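Long-range contacts in phosphatidylinositol 4,5-bisphosphate-binding protein SLM1 (PDB 3NSU), which binds phosphatidylinositol 4,5-bisphosphate through its PH domain, the part seen here, and serves with SLM2 as an effector of TORC2 and calcineurin signalling in yeast: residues L52-C57 against K114-T119; S63-T68 against D101-M106. One frame throughout, in Å; residues are numbered along the deposited sequence.

Overall arrangement
Strands 8-15, 22-29, 33-37 and 50-53 come first along the chain; the turn that leaves 50-53 for strand 57-62 is one half of interaction 1. Strand 57-62 then runs into the loop of interaction 2, whose residues S63-T68 meet D101-M106 at the start of helix 103-114, after strands 79-84 and 95-99 have been made. The helix ends at K114, and the tail behind it closes interaction 1. Interaction 2 is thus nested inside the loop closed by interaction 1. The centres lie about 23 Å apart and the contacts do not touch: one holds the C-terminal end of the PH-domain helix, the other its N-terminal end.

Interaction 1: residues L52-C57 against K114-T119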
loop_
_atom_site.group_PDB
_atom_site.type_symbol
_atom_site.label_atom_id
_atom_site.label_comp_id
_atom_site.label_asym_id
_atom_site.label_seq_id
_atom_site.Cartn_x
_atom_site.Cartn_y
_atom_site.Cartn_z
ATOM N N LEU A 52 -2.240 8.526 6.037
ATOM C CA LEU A 52 -1.134 8.019 6.843
ATOM C C LEU A 52 0.114 8.877 6.684
ATOM O O LEU A 52 0.707 8.934 5.609
ATOM C CB LEU A 52 -0.812 6.573 6.443
ATOM C CG LEU A 52 -1.861 5.494 6.743
ATOM C CD1 LEU A 52 -1.461 4.108 6.178
ATOM C CD2 LEU A 52 -2.131 5.412 8.243
ATOM N N ALA A 53 0.519 9.538 7.765
ATOM C CA ALA A 53 1.740 10.337 7.759
ATOM C C ALA A 53 2.967 9.450 7.542
ATOM O O ALA A 53 3.202 8.500 8.290
ATOM C CB ALA A 53 1.866 11.128 9.064
ATOM N N LEU A 54 3.755 9.771 6.524
ATOM C CA LEU A 54 4.910 8.957 6.171
ATOM C C LEU A 54 6.052 9.103 7.185
ATOM O O LEU A 54 6.811 8.166 7.416
ATOM C CB LEU A 54 5.387 9.301 4.755
ATOM C CG LEU A 54 4.364 8.989 3.653
ATOM C CD1 LEU A 54 4.813 9.570 2.317
ATOM C CD2 LEU A 54 4.186 7.482 3.552
ATOM N N SER A 55 6.163 10.276 7.798
ATOM C CA SER A 55 7.231 10.522 8.767
ATOM C C SER A 55 7.299 9.429 9.845
ATOM O O SER A 55 8.374 9.113 10.352
ATOM C CB SER A 55 7.076 11.906 9.408
ATOM O OG SER A 55 6.002 11.925 10.330
ATOM N N GLU A 56 6.159 8.839 10.189
ATOM C CA GLU A 56 6.152 7.812 11.232
ATOM C C GLU A 56 5.672 6.414 10.782
ATOM O O GLU A 56 5.181 5.626 11.589
ATOM C CB GLU A 56 5.395 8.308 12.474
ATOM C CG GLU A 56 6.011 9.568 13.119
ATOM C CD GLU A 56 7.442 9.365 13.645
ATOM O OE1 GLU A 56 7.803 8.223 14.015
ATOM O OE2 GLU A 56 8.207 10.360 13.697
ATOM N N CYS A 57 5.846 6.113 9.497
ATOM C CA CYS A 57 5.631 4.766 8.965
ATOM C C CYS A 57 6.946 4.192 8.495
ATOM O O CYS A 57 7.868 4.929 8.177
ATOM C CB CYS A 57 4.710 4.801 7.744
ATOM S SG CYS A 57 3.073 5.362 8.053
ATOM N N LYS A 114 9.525 2.951 0.561
ATOM C CA LYS A 114 10.791 2.791 1.269
ATOM C C LYS A 114 11.597 4.092 1.281
ATOM O O LYS A 114 12.095 4.514 2.325
ATOM C CB LYS A 114 11.614 1.665 0.627
ATOM C CG LYS A 114 12.957 1.387 1.301
ATOM C CD LYS A 114 13.810 0.390 0.488
ATOM C CE LYS A 114 14.237 0.986 -0.861
ATOM N NZ LYS A 114 14.886 -0.006 -1.773
ATOM N N ILE A 115 11.717 4.730 0.119
ATOM C CA ILE A 115 12.557 5.923 -0.005
ATOM C C ILE A 115 11.945 7.191 0.568
ATOM O O ILE A 115 12.625 8.214 0.662
ATOM C CB ILE A 115 13.028 6.178 -1.474
ATOM C CG1 ILE A 115 11.892 6.696 -2.347
ATOM C CG2 ILE A 115 13.652 4.914 -2.080
ATOM C CD1 ILE A 115 12.356 7.263 -3.666
ATOM N N LEU A 116 10.673 7.127 0.955
ATOM C CA LEU A 116 10.008 8.259 1.598
ATOM C C LEU A 116 9.894 8.076 3.111
ATOM O O LEU A 116 9.377 8.952 3.811
ATOM C CB LEU A 116 8.615 8.480 0.993
ATOM C CG LEU A 116 8.563 9.082 -0.417
ATOM C CD1 LEU A 116 7.149 9.057 -0.994
ATOM C CD2 LEU A 116 9.112 10.503 -0.379
ATOM N N THR A 117 10.377 6.941 3.617
ATOM C CA THR A 117 10.203 6.611 5.034
ATOM C C THR A 117 11.492 6.134 5.716
ATOM O O THR A 117 11.442 5.397 6.707
ATOM C CB THR A 117 9.123 5.525 5.223
ATOM O OG1 THR A 117 9.535 4.317 4.565
ATOM C CG2 THR A 117 7.781 5.976 4.637
ATOM N N SER A 118 12.643 6.540 5.190
ATOM C CA SER A 118 13.916 6.123 5.784
ATOM C C SER A 118 14.115 6.869 7.095
ATOM O O SER A 118 14.968 6.505 7.911
ATOM C CB SER A 118 15.087 6.414 4.840
ATOM O OG SER A 118 15.298 7.809 4.713
ATOM N N THR A 119 13.316 7.921 7.265
ATOM C CA THR A 119 13.298 8.777 8.456
ATOM C C THR A 119 14.487 9.728 8.484
ATOM O O THR A 119 14.464 10.773 7.832
ATOM C CB THR A 119 13.164 7.980 9.795
ATOM O OG1 THR A 119 14.388 7.308 10.109
ATOM C CG2 THR A 119 12.037 6.963 9.712
#
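L54 and T117 form the close-packed middle of this contact, where the turn between strands 50-53 and 57-62 meets the chain leaving the C-terminal helix of the PH domain. The methyl CG2 of T117 faces the turn, 4.0 Å from CD2 of L54 and 3.7 Å from the backbone O of L54. With chi1 at 62°, the OG1 of T117 sits between its own N and carbonyl carbon while CG2 lies anti to that carbon; the hydroxyl is hydrogen-bonded to L113 O, back in the last turn of the helix, and the methyl is left to meet L54. The backbone O of C57 approaches T117 more closely still, 3.3 Å from CB, and with L54 O leaves the T117 side chain against two carbonyls of the turn; this is carbonyl-to-carbon packing, not a polar bond. The turn is braced from within by C57 N, which donates to L54 O at 3.1 Å, and the tail by T117 N, which donates to K114 O and closes a type I turn.

L116 extends the apolar patch: its CD1 meets L54 CD1 at 4.1 Å, the two side chains crossing at a slant. Both leucines also touch L29 of strand 22-29, and L116 reaches I7 as well. C57 turns to L82 of strand 79-84.

The outer side is looser. S55 and T119 are exposed, and their meeting amounts to the O of S55 and CG2 of T119 at 4.3 Å, while T119 also touches K85.

No hydrogen bond joins the two segments. The end of the helix therefore rests on the rim of the sheet through methyl groups laid against leucine and backbone carbonyls, while the hydroxyl of T117 spends its bond on the helix itself, an attachment by shape and apolar burial.

Interaction 2: residues S63-T68 against D101-M106; sequences SRKNST and DSYESM
K65 lies across the ring of Y103 where the loop following strand 57-62 of the PH domain meets the first turn of its C-terminal helix. The apolar part of the contact is a CH-pi interaction: K65 CB stands 3.8 Å from the ring centroid and 7° off the normal, so it is almost exactly over the middle of one face. With CG anti to the backbone N (chi1 -165°), the K65 chain continues over the ring, and its CE is 3.9 Å from Y103 CD2. M106 packs its methyl CE against the S63 backbone, 4.1 Å from S63 O, and approaches S63 CB at 4.5 Å; both Y103 and M106 also touch H62.

The ionic part lies at the end of the same lysine. Bends at chi3 and chi4 carry NZ past the ring to E104, with a rather long salt bridge of 3.5 Å between K65 NZ and E104 OE2. K65 CE is nearer to E104 OE2, at 3.2 Å, so the carboxylate meets the side of the chain end. Both residues are exposed, which would probably weaken the attraction.

Polar bonds work within the segments or beyond them. S102 is the N-cap, its OG accepting from S105 N in a nearly straight bond (170°), and this fixes the helix start that carries Y103 and E104. S63 OG is hydrogen-bonded to K79 N. Across the contact no hydrogen bond forms; S63 O instead meets the edge of the Y103 ring, in its plane, 3.6 Å from CE1.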
loop_
_atom_site.group_PDB
_atom_site.type_symbol
_atom_site.label_atom_id
_atom_site.label_comp_id
_atom_site.label_asym_id
_atom_site.label_seq_id
_atom_site.Cartn_x
_atom_site.Cartn_y
_atom_site.Cartn_z
ATOM N N SER A 63 5.961 -10.024 0.431
ATOM C CA SER A 63 5.880 -11.403 -0.019
ATOM C C SER A 63 7.162 -11.786 -0.752
ATOM O O SER A 63 7.856 -10.924 -1.296
ATOM C CB SER A 63 4.683 -11.581 -0.955
ATOM O OG SER A 63 3.452 -11.232 -0.320
ATOM N N ARG A 64 7.483 -13.077 -0.758
ATOM C CA ARG A 64 8.492 -13.594 -1.680
ATOM C C ARG A 64 7.795 -14.119 -2.917
ATOM O O ARG A 64 6.828 -14.868 -2.817
ATOM C CB ARG A 64 9.332 -14.700 -1.044
ATOM C CG ARG A 64 10.649 -14.211 -0.483
ATOM C CD ARG A 64 11.537 -15.372 -0.097
ATOM N NE ARG A 64 12.316 -15.893 -1.215
ATOM C CZ ARG A 64 12.985 -17.040 -1.170
ATOM N NH1 ARG A 64 12.941 -17.776 -0.068
ATOM N NH2 ARG A 64 13.692 -17.454 -2.218
ATOM N N LYS A 65 8.284 -13.717 -4.085
ATOM C CA LYS A 65 7.678 -14.120 -5.344
ATOM C C LYS A 65 7.436 -15.623 -5.389
ATOM O O LYS A 65 8.170 -16.397 -4.769
ATOM C CB LYS A 65 8.573 -13.713 -6.514
ATOM C CG LYS A 65 7.874 -13.754 -7.854
ATOM C CD LYS A 65 8.792 -13.299 -8.968
ATOM C CE LYS A 65 8.002 -12.618 -10.074
ATOM N NZ LYS A 65 6.965 -13.496 -10.679
ATOM N N ASN A 66 6.400 -16.032 -6.114
ATOM C CA ASN A 66 6.145 -17.450 -6.330
ATOM C C ASN A 66 7.113 -17.992 -7.362
ATOM O O ASN A 66 6.993 -17.701 -8.547
ATOM C CB ASN A 66 4.706 -17.688 -6.781
ATOM C CG ASN A 66 3.708 -17.259 -5.735
ATOM O OD1 ASN A 66 4.099 -16.857 -4.639
ATOM N ND2 ASN A 66 2.417 -17.324 -6.062
ATOM N N SER A 67 8.085 -18.766 -6.893
ATOM C CA SER A 67 9.129 -19.306 -7.756
ATOM C C SER A 67 9.426 -20.738 -7.347
ATOM O O SER A 67 8.857 -21.241 -6.377
ATOM C CB SER A 67 10.402 -18.468 -7.643
ATOM O OG SER A 67 10.960 -18.577 -6.344
ATOM N N THR A 68 10.317 -21.394 -8.088
ATOM C CA THR A 68 10.729 -22.754 -7.748
ATOM C C THR A 68 11.515 -22.779 -6.420
ATOM O O THR A 68 11.501 -23.781 -5.707
ATOM C CB THR A 68 11.558 -23.421 -8.885
ATOM O OG1 THR A 68 10.860 -23.308 -10.136
ATOM C CG2 THR A 68 11.772 -24.892 -8.585
ATOM N N ASP A 101 -2.017 -5.869 -7.126
ATOM C CA ASP A 101 -2.468 -6.755 -8.203
ATOM C C ASP A 101 -1.464 -7.865 -8.506
ATOM O O ASP A 101 -1.834 -8.977 -8.916
ATOM C CB ASP A 101 -2.704 -5.944 -9.481
ATOM C CG ASP A 101 -3.886 -5.006 -9.364
ATOM O OD1 ASP A 101 -4.855 -5.386 -8.674
ATOM O OD2 ASP A 101 -3.849 -3.898 -9.949
ATOM N N SER A 102 -0.188 -7.552 -8.341
ATOM C CA SER A 102 0.860 -8.512 -8.683
ATOM C C SER A 102 2.102 -8.238 -7.866
ATOM O O SER A 102 2.231 -7.169 -7.279
ATOM C CB SER A 102 1.206 -8.414 -10.162
ATOM O OG SER A 102 1.807 -7.161 -10.453
ATOM N N TYR A 103 3.014 -9.211 -7.839
ATOM C CA TYR A 103 4.289 -9.041 -7.162
ATOM C C TYR A 103 4.967 -7.772 -7.657
ATOM O O TYR A 103 5.502 -7.004 -6.865
ATOM C CB TYR A 103 5.206 -10.267 -7.381
ATOM C CG TYR A 103 6.588 -10.127 -6.746
ATOM C CD1 TYR A 103 6.782 -10.385 -5.395
ATOM C CD2 TYR A 103 7.688 -9.726 -7.500
ATOM C CE1 TYR A 103 8.026 -10.250 -4.811
ATOM C CE2 TYR A 103 8.941 -9.595 -6.924
ATOM C CZ TYR A 103 9.099 -9.856 -5.581
ATOM O OH TYR A 103 10.328 -9.724 -4.997
ATOM N N GLU A 104 4.926 -7.562 -8.970
ATOM C CA GLU A 104 5.609 -6.442 -9.611
ATOM C C GLU A 104 5.022 -5.117 -9.168
ATOM O O GLU A 104 5.753 -4.185 -8.806
ATOM C CB GLU A 104 5.535 -6.558 -11.136
ATOM C CG GLU A 104 6.317 -7.744 -11.721
ATOM C CD GLU A 104 5.715 -9.097 -11.361
ATOM O OE1 GLU A 104 4.472 -9.194 -11.245
ATOM O OE2 GLU A 104 6.492 -10.067 -11.197
ATOM N N SER A 105 3.693 -5.024 -9.199
ATOM C CA SER A 105 3.035 -3.820 -8.742
ATOM C C SER A 105 3.341 -3.579 -7.264
ATOM O O SER A 105 3.715 -2.475 -6.874
ATOM C CB SER A 105 1.532 -3.905 -8.961
ATOM O OG SER A 105 0.904 -2.821 -8.301
ATOM N N MET A 106 3.177 -4.616 -6.448
ATOM C CA MET A 106 3.545 -4.547 -5.036
ATOM C C MET A 106 4.964 -3.999 -4.838
ATOM O O MET A 106 5.191 -3.175 -3.962
ATOM C CB MET A 106 3.400 -5.929 -4.372
ATOM C CG MET A 106 3.856 -5.981 -2.909
ATOM S SD MET A 106 5.644 -6.166 -2.645
ATOM C CE MET A 106 5.869 -7.867 -3.151
#